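Local coordinates for PUM-HD domain-containing protein (Caenorhabditis elegans, PDB 7CGF) that binds RNA carrying a PBE element through a Pumilio homology domain of stacked helical repeats and probably recognises mRNA 3' UTRs, at residues Trp99-Val103 and Lys129-Leu134; His218-Asp222 and Val248-Arg252. The protein carries 2 engineered substitutions. All blocks are in the same frame, centred on the assembly; numbering follows the deposited sequence. Where two conformers were deposited one is given.

Contact 1 of 2, residues Trp99-Val103 and Lys129-Leu134; sequences WARLV and KINEPL
Trp99 lays its indole over Ile130, which presses on one face of the ring with both its backbone and its side chain. Ile130 CA sits over the six-membered ring in a CH-pi contact, 3.8 Å from the centroid and 25° off the normal, while Ile130 CG2 rests nearer the rim, 3.7 Å from Trp99 CD2. The two side chains run past each other in opposite directions. With CG anti to the carbonyl carbon (chi1 -72°), the indole swings off the first turn of helix 99-106 toward the turn that joins helix 119-129 to helix 132-142. Its far corner reaches the backbone there: Trp99 CH2 lies 3.3 Å from Lys129 O, approached obliquely. Asn131 comes in at the edge, its ND2 in the ring plane and 3.6 Å from Trp99 CE3, with the amide turned 43° from the indole. The same amide serves as N-cap of helix 132-142, Asn131 OD1 accepting a weak bond from Leu134 N at 3.4 Å. Leu134 brings one methyl to the base of the Trp99 side chain, CD1 lying 3.7 Å from Trp99 CB and also near the backbone N of Ala100. Val103, one turn further on, closes the apolar patch with CG2 at 4.1 Å from Ile130 CD1. The indole's polar atom is satisfied on its own side, Trp99 NE1 bonding to Glu92 O, and Ile130 also packs on Ile138 of helix 132-142. The contact thus joins two successive predicted Pumilio repeats of the helical array, 69-104 and 105-140. No hydrogen bond crosses between the segments, so the two are probably held by shape and apolar burial, with the broad indole as the main filler and its N-H tied down outside the interface.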
ATOM      1  N   TRP A  99       1.584  19.694 -19.198  1.00 19.16           N
ATOM      2  CA  TRP A  99       1.421  18.273 -18.888  1.00 19.51           C
ATOM      3  C   TRP A  99       1.466  17.413 -20.145  1.00 25.61           C
ATOM      4  O   TRP A  99       2.150  16.382 -20.180  1.00 20.00           O
ATOM      5  CB  TRP A  99       0.104  18.043 -18.161  1.00 19.49           C
ATOM      6  CG  TRP A  99       0.039  18.526 -16.761  1.00 20.57           C
ATOM      7  CD1 TRP A  99       1.054  19.035 -15.996  1.00 19.28           C
ATOM      8  CD2 TRP A  99      -1.127  18.544 -15.949  1.00 20.60           C
ATOM      9  NE1 TRP A  99       0.581  19.362 -14.747  1.00 19.23           N
ATOM     10  CE2 TRP A  99      -0.753  19.065 -14.690  1.00 18.18           C
ATOM     11  CE3 TRP A  99      -2.458  18.172 -16.163  1.00 19.15           C
ATOM     12  CZ2 TRP A  99      -1.665  19.225 -13.648  1.00 20.85           C
ATOM     13  CZ3 TRP A  99      -3.359  18.325 -15.133  1.00 21.13           C
ATOM     14  CH2 TRP A  99      -2.956  18.841 -13.883  1.00 23.10           C
ATOM     15  N   ALA A 100       0.718  17.803 -21.184  1.00 21.53           N
ATOM     16  CA  ALA A 100       0.639  16.955 -22.370  1.00 25.39           C
ATOM     17  C   ALA A 100       1.985  16.860 -23.079  1.00 22.42           C
ATOM     18  O   ALA A 100       2.396  15.769 -23.491  1.00 23.47           O
ATOM     19  CB  ALA A 100      -0.446  17.466 -23.317  1.00 22.04           C
ATOM     20  N   ARG A 101       2.696  17.986 -23.218  1.00 21.51           N
ATOM     21  CA  ARG A 101       4.006  17.954 -23.856  1.00 20.55           C
ATOM     22  C   ARG A 101       4.992  17.123 -23.050  1.00 23.47           C
ATOM     23  O   ARG A 101       5.837  16.425 -23.624  1.00 22.00           O
ATOM     24  CB  ARG A 101       4.554  19.370 -24.046  1.00 24.21           C
ATOM     25  CG  ARG A 101       3.884  20.154 -25.159  1.00 30.08           C
ATOM     26  CD  ARG A 101       4.458  21.573 -25.221  1.00 31.05           C
ATOM     27  NE  ARG A 101       5.900  21.563 -25.470  1.00 38.41           N
ATOM     28  CZ  ARG A 101       6.685  22.631 -25.353  1.00 44.45           C
ATOM     29  NH1 ARG A 101       7.990  22.532 -25.594  1.00 43.54           N
ATOM     30  NH2 ARG A 101       6.163  23.797 -24.982  1.00 47.67           N
ATOM     31  N   LEU A 102       4.892  17.174 -21.719  1.00 21.26           N
ATOM     32  CA  LEU A 102       5.835  16.425 -20.894  1.00 19.15           C
ATOM     33  C   LEU A 102       5.535  14.928 -20.937  1.00 20.75           C
ATOM     34  O   LEU A 102       6.459  14.110 -20.987  1.00 20.45           O
ATOM     35  CB  LEU A 102       5.813  16.964 -19.458  1.00 19.93           C
ATOM     36  CG  LEU A 102       6.893  16.414 -18.527  1.00 19.54           C
ATOM     37  CD1 LEU A 102       8.264  16.583 -19.146  1.00 19.27           C
ATOM     38  CD2 LEU A 102       6.812  17.064 -17.157  1.00 19.04           C
ATOM     39  N   VAL A 103       4.252  14.546 -20.923  1.00 21.13           N
ATOM     40  CA  VAL A 103       3.910  13.139 -21.138  1.00 18.75           C
ATOM     41  C   VAL A 103       4.432  12.664 -22.491  1.00 22.32           C
ATOM     42  O   VAL A 103       5.012  11.578 -22.598  1.00 22.04           O
ATOM     43  CB  VAL A 103       2.392  12.916 -21.006  1.00 18.98           C
ATOM     44  CG1 VAL A 103       2.037  11.486 -21.451  1.00 20.44           C
ATOM     45  CG2 VAL A 103       1.933  13.141 -19.582  1.00 19.80           C
ATOM     46  N   LYS A 129      -1.358  13.810 -10.432  1.00 16.75           N
ATOM     47  CA  LYS A 129      -1.763  15.182 -10.743  1.00 19.31           C
ATOM     48  C   LYS A 129      -2.562  15.342 -12.029  1.00 22.52           C
ATOM     49  O   LYS A 129      -3.480  16.175 -12.076  1.00 21.62           O
ATOM     50  CB  LYS A 129      -0.531  16.084 -10.824  1.00 19.06           C
ATOM     51  CG  LYS A 129       0.298  16.152  -9.527  1.00 18.91           C
ATOM     52  CD  LYS A 129      -0.436  16.879  -8.424  1.00 17.96           C
ATOM     53  CE  LYS A 129       0.456  17.052  -7.195  1.00 25.89           C
ATOM     54  NZ  LYS A 129      -0.209  17.815  -6.103  1.00 23.68           N
ATOM     55  N   ILE A 130      -2.247  14.590 -13.079  1.00 20.41           N
ATOM     56  CA  ILE A 130      -2.722  14.946 -14.413  1.00 20.37           C
ATOM     57  C   ILE A 130      -4.134  14.445 -14.686  1.00 17.75           C
ATOM     58  O   ILE A 130      -4.674  13.592 -13.968  1.00 18.40           O
ATOM     59  CB  ILE A 130      -1.757  14.443 -15.502  1.00 18.30           C
ATOM     60  CG1 ILE A 130      -1.801  12.909 -15.616  1.00 19.73           C
ATOM     61  CG2 ILE A 130      -0.351  14.981 -15.252  1.00 20.16           C
ATOM     62  CD1 ILE A 130      -0.671  12.307 -16.467  1.00 20.73           C
ATOM     63  N   ASN A 131      -4.736  14.979 -15.744  1.00 21.19           N
ATOM     64  CA  ASN A 131      -6.113  14.653 -16.086  1.00 25.73           C
ATOM     65  C   ASN A 131      -6.227  13.229 -16.641  1.00 24.16           C
ATOM     66  O   ASN A 131      -5.247  12.602 -17.050  1.00 21.18           O
ATOM     67  CB  ASN A 131      -6.649  15.665 -17.098  1.00 23.87           C
ATOM     68  CG  ASN A 131      -5.727  15.834 -18.278  1.00 26.57           C
ATOM     69  OD1 ASN A 131      -5.639  14.964 -19.142  1.00 31.72           O
ATOM     70  ND2 ASN A 131      -5.010  16.946 -18.309  1.00 34.38           N
ATOM     71  N   GLU A 132      -7.464  12.732 -16.669  1.00 20.47           N
ATOM     72  CA  GLU A 132      -7.685  11.321 -16.976  1.00 21.19           C
ATOM     73  C   GLU A 132      -7.183  10.888 -18.353  1.00 24.77           C
ATOM     74  O   GLU A 132      -6.576   9.806 -18.438  1.00 23.96           O
ATOM     75  CB  GLU A 132      -9.172  11.003 -16.805  1.00 23.68           C
ATOM     76  CG  GLU A 132      -9.502   9.539 -16.914  1.00 28.50           C
ATOM     77  CD  GLU A 132     -10.969   9.309 -16.687  1.00 33.53           C
ATOM     78  OE1 GLU A 132     -11.753   9.463 -17.657  1.00 38.78           O
ATOM     79  OE2 GLU A 132     -11.331   9.025 -15.533  1.00 31.87           O
ATOM     80  N   PRO A 133      -7.397  11.634 -19.449  1.00 21.90           N
ATOM     81  CA  PRO A 133      -6.821  11.212 -20.736  1.00 21.71           C
ATOM     82  C   PRO A 133      -5.318  11.003 -20.715  1.00 22.69           C
ATOM     83  O   PRO A 133      -4.815  10.094 -21.380  1.00 24.28           O
ATOM     84  CB  PRO A 133      -7.212  12.366 -21.674  1.00 27.81           C
ATOM     85  CG  PRO A 133      -8.488  12.855 -21.103  1.00 26.69           C
ATOM     86  CD  PRO A 133      -8.298  12.793 -19.622  1.00 26.58           C
ATOM     87  N   LEU A 134      -4.577  11.844 -19.994  1.00 21.96           N
ATOM     88  CA  LEU A 134      -3.140  11.641 -19.905  1.00 21.52           C
ATOM     89  C   LEU A 134      -2.799  10.462 -18.999  1.00 18.28           C
ATOM     90  O   LEU A 134      -1.832   9.739 -19.263  1.00 20.65           O
ATOM     91  CB  LEU A 134      -2.466  12.919 -19.406  1.00 22.83           C
ATOM     92  CG  LEU A 134      -2.555  14.100 -20.377  1.00 22.95           C
ATOM     93  CD1 LEU A 134      -1.847  15.312 -19.814  1.00 21.84           C
ATOM     94  CD2 LEU A 134      -1.966  13.710 -21.722  1.00 25.02           C
TER

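Contact 2 of 2, residues His218-Asp222 and Val248-Arg252; sequences HKRFD and VIVTR
Arg252 reaches from helix 243-255 across to Phe221 and Asp222, its chain extended from CG to NE. The bond from CA to CB points toward residues 218-222; CG then passes 4.2 Å from Asp222 OD1, and CD lies 3.6 Å from that same oxygen and 3.9 Å from Phe221 CD2. The guanidinium grips the carboxylate side-on, one nitrogen to each oxygen. Arg252 NE meets Asp222 OD1 on its syn side at 2.7 Å in a nearly straight bond (174°), and Arg252 NH2 meets Asp222 OD2 at 2.9 Å from above the carboxylate plane, which is turned 38° from the guanidinium. An asparagine at Asp222 would probably leave Arg252 without its opposite charge and weaken the two-point grip that fixes the guanidinium. Nearly one turn earlier on the same helix, Ile249 crosses Phe221 at about a right angle, CG1 3.6 Å from Phe221 CE1. In the conformer given, the edge of His218 also meets Ile249 CG1. Helices 207-219 and 221-225 thereby dock on helix 243-255, while Phe221 continues onto Val234 of helix 230-240 and Phe260 of helix 257-261, and Ile249 packs against Val237 and Cys273 of helices 230-240 and 266-276.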
ATOM      1  N   HIS A 218      -9.968 -16.806  -1.691  0.53 17.62           N
ATOM      2  CA  HIS A 218     -10.669 -17.842  -0.932  0.53 18.10           C
ATOM      3  C   HIS A 218     -10.154 -19.241  -1.270  0.53 16.28           C
ATOM      4  O   HIS A 218     -10.088 -20.110  -0.393  0.53 16.80           O
ATOM      5  CB  HIS A 218     -12.179 -17.760  -1.191  0.53 18.89           C
ATOM      6  CG  HIS A 218     -12.905 -16.774  -0.323  0.53 18.99           C
ATOM      7  ND1 HIS A 218     -13.792 -15.851  -0.839  0.53 19.52           N
ATOM      8  CD2 HIS A 218     -12.910 -16.589   1.022  0.53 12.97           C
ATOM      9  CE1 HIS A 218     -14.297 -15.128   0.146  0.53 16.27           C
ATOM     10  NE2 HIS A 218     -13.779 -15.555   1.284  0.53 19.10           N
ATOM     11  N   LYS A 219      -9.793 -19.487  -2.538  1.00 16.15           N
ATOM     12  CA  LYS A 219      -9.393 -20.834  -2.937  1.00 18.96           C
ATOM     13  C   LYS A 219      -8.145 -21.308  -2.210  1.00 18.61           C
ATOM     14  O   LYS A 219      -7.998 -22.511  -1.958  1.00 19.10           O
ATOM     15  CB  LYS A 219      -9.179 -20.896  -4.453  1.00 17.71           C
ATOM     16  CG  LYS A 219     -10.482 -20.668  -5.251  1.00 19.24           C
ATOM     17  CD  LYS A 219     -10.203 -20.615  -6.758  1.00 18.60           C
ATOM     18  CE  LYS A 219     -11.473 -20.261  -7.547  1.00 22.09           C
ATOM     19  NZ  LYS A 219     -11.239 -20.152  -9.032  1.00 21.28           N
ATOM     20  N   ARG A 220      -7.241 -20.396  -1.853  1.00 14.54           N
ATOM     21  CA  ARG A 220      -6.034 -20.737  -1.099  1.00 16.10           C
ATOM     22  C   ARG A 220      -5.969 -19.938   0.192  1.00 16.92           C
ATOM     23  O   ARG A 220      -4.918 -19.456   0.615  1.00 17.06           O
ATOM     24  CB  ARG A 220      -4.793 -20.544  -1.960  1.00 18.12           C
ATOM     25  CG  ARG A 220      -4.815 -21.519  -3.120  1.00 17.57           C
ATOM     26  CD  ARG A 220      -3.613 -21.389  -4.011  1.00 17.29           C
ATOM     27  NE  ARG A 220      -2.407 -21.814  -3.332  1.00 18.84           N
ATOM     28  CZ  ARG A 220      -1.217 -21.855  -3.921  1.00 22.28           C
ATOM     29  NH1 ARG A 220      -1.101 -21.507  -5.194  1.00 23.49           N
ATOM     30  NH2 ARG A 220      -0.153 -22.239  -3.247  1.00 22.45           N
ATOM     31  N   PHE A 221      -7.126 -19.833   0.841  1.00 15.11           N
ATOM     32  CA  PHE A 221      -7.279 -18.962   1.999  1.00 15.81           C
ATOM     33  C   PHE A 221      -6.298 -19.299   3.113  1.00 17.42           C
ATOM     34  O   PHE A 221      -5.622 -18.407   3.644  1.00 16.87           O
ATOM     35  CB  PHE A 221      -8.709 -19.059   2.533  1.00 17.31           C
ATOM     36  CG  PHE A 221      -8.963 -18.142   3.688  1.00 17.03           C
ATOM     37  CD1 PHE A 221      -9.214 -16.799   3.463  1.00 20.16           C
ATOM     38  CD2 PHE A 221      -8.903 -18.609   4.996  1.00 20.19           C
ATOM     39  CE1 PHE A 221      -9.426 -15.941   4.507  1.00 22.52           C
ATOM     40  CE2 PHE A 221      -9.121 -17.740   6.049  1.00 21.77           C
ATOM     41  CZ  PHE A 221      -9.378 -16.405   5.789  1.00 20.57           C
ATOM     42  N   ASP A 222      -6.239 -20.571   3.522  1.00 17.71           N
ATOM     43  CA  ASP A 222      -5.424 -20.912   4.684  1.00 21.40           C
ATOM     44  C   ASP A 222      -3.960 -20.550   4.463  1.00 19.68           C
ATOM     45  O   ASP A 222      -3.301 -20.025   5.373  1.00 20.32           O
ATOM     46  CB  ASP A 222      -5.545 -22.395   5.015  1.00 19.55           C
ATOM     47  CG  ASP A 222      -6.916 -22.777   5.519  1.00 28.20           C
ATOM     48  OD1 ASP A 222      -7.778 -21.887   5.702  1.00 24.68           O
ATOM     49  OD2 ASP A 222      -7.115 -23.988   5.741  1.00 31.70           O
ATOM     50  N   VAL A 248     -18.000 -16.305   5.176  1.00 20.93           N
ATOM     51  CA  VAL A 248     -17.191 -17.463   4.826  1.00 21.44           C
ATOM     52  C   VAL A 248     -15.909 -17.469   5.652  1.00 19.60           C
ATOM     53  O   VAL A 248     -15.487 -18.517   6.166  1.00 19.88           O
ATOM     54  CB  VAL A 248     -16.909 -17.475   3.311  1.00 23.93           C
ATOM     55  CG1 VAL A 248     -15.845 -18.496   2.977  1.00 20.98           C
ATOM     56  CG2 VAL A 248     -18.189 -17.798   2.550  1.00 20.42           C
ATOM     57  N   ILE A 249     -15.290 -16.294   5.814  1.00 21.99           N
ATOM     58  CA  ILE A 249     -14.023 -16.216   6.544  1.00 17.88           C
ATOM     59  C   ILE A 249     -14.242 -16.527   8.017  1.00 19.48           C
ATOM     60  O   ILE A 249     -13.521 -17.334   8.611  1.00 20.12           O
ATOM     61  CB  ILE A 249     -13.362 -14.843   6.340  1.00 16.75           C
ATOM     62  CG1 ILE A 249     -12.815 -14.741   4.910  1.00 15.69           C
ATOM     63  CG2 ILE A 249     -12.223 -14.637   7.336  1.00 19.55           C
ATOM     64  CD1 ILE A 249     -12.346 -13.346   4.547  1.00 17.96           C
ATOM     65  N   VAL A 250     -15.280 -15.932   8.615  1.00 20.42           N
ATOM     66  CA  VAL A 250     -15.519 -16.137  10.043  1.00 16.69           C
ATOM     67  C   VAL A 250     -15.913 -17.576  10.315  1.00 20.43           C
ATOM     68  O   VAL A 250     -15.548 -18.144  11.353  1.00 22.33           O
ATOM     69  CB  VAL A 250     -16.584 -15.146  10.544  1.00 22.51           C
ATOM     70  CG1 VAL A 250     -17.086 -15.536  11.938  1.00 20.83           C
ATOM     71  CG2 VAL A 250     -16.016 -13.734  10.526  1.00 21.37           C
ATOM     72  N   THR A 251     -16.679 -18.187   9.405  1.00 18.65           N
ATOM     73  CA  THR A 251     -17.017 -19.598   9.568  1.00 23.09           C
ATOM     74  C   THR A 251     -15.764 -20.450   9.541  1.00 20.69           C
ATOM     75  O   THR A 251     -15.596 -21.349  10.372  1.00 21.51           O
ATOM     76  CB  THR A 251     -17.991 -20.047   8.475  1.00 23.17           C
ATOM     77  OG1 THR A 251     -19.210 -19.309   8.589  1.00 25.22           O
ATOM     78  CG2 THR A 251     -18.299 -21.531   8.577  1.00 26.07           C
ATOM     79  N   ARG A 252     -14.861 -20.171   8.597  1.00 21.06           N
ATOM     80  CA  ARG A 252     -13.642 -20.967   8.494  1.00 23.50           C
ATOM     81  C   ARG A 252     -12.740 -20.767   9.707  1.00 20.99           C
ATOM     82  O   ARG A 252     -12.169 -21.736  10.228  1.00 21.46           O
ATOM     83  CB  ARG A 252     -12.895 -20.622   7.208  1.00 23.20           C
ATOM     84  CG  ARG A 252     -11.732 -21.559   6.949  1.00 26.35           C
ATOM     85  CD  ARG A 252     -11.335 -21.577   5.490  1.00 34.36           C
ATOM     86  NE  ARG A 252     -10.337 -22.614   5.253  1.00 36.34           N
ATOM     87  CZ  ARG A 252     -10.619 -23.821   4.781  1.00 38.03           C
ATOM     88  NH1 ARG A 252     -11.873 -24.137   4.471  1.00 31.77           N
ATOM     89  NH2 ARG A 252      -9.649 -24.709   4.607  1.00 32.09           N
TER

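From the N terminus, the chain enters contact 1 at helix 99-106, runs through helices 110-113 and 119-129, and closes the loop at the start of helix 132-142. Contact 2 opens at the junction of helices 207-219 and 221-225 and closes on helix 243-255 after passing helix 230-240. Each loop spans 25 intervening, mostly helical residues, so each contact ties nearby helices locally within one PUM-HD domain. The two follow in series without nesting or crossing, their centres about 42 Å apart on opposite sides of the chain's centre. Both stand back from the bound RNA, nearest atoms about 11 and 12 Å away.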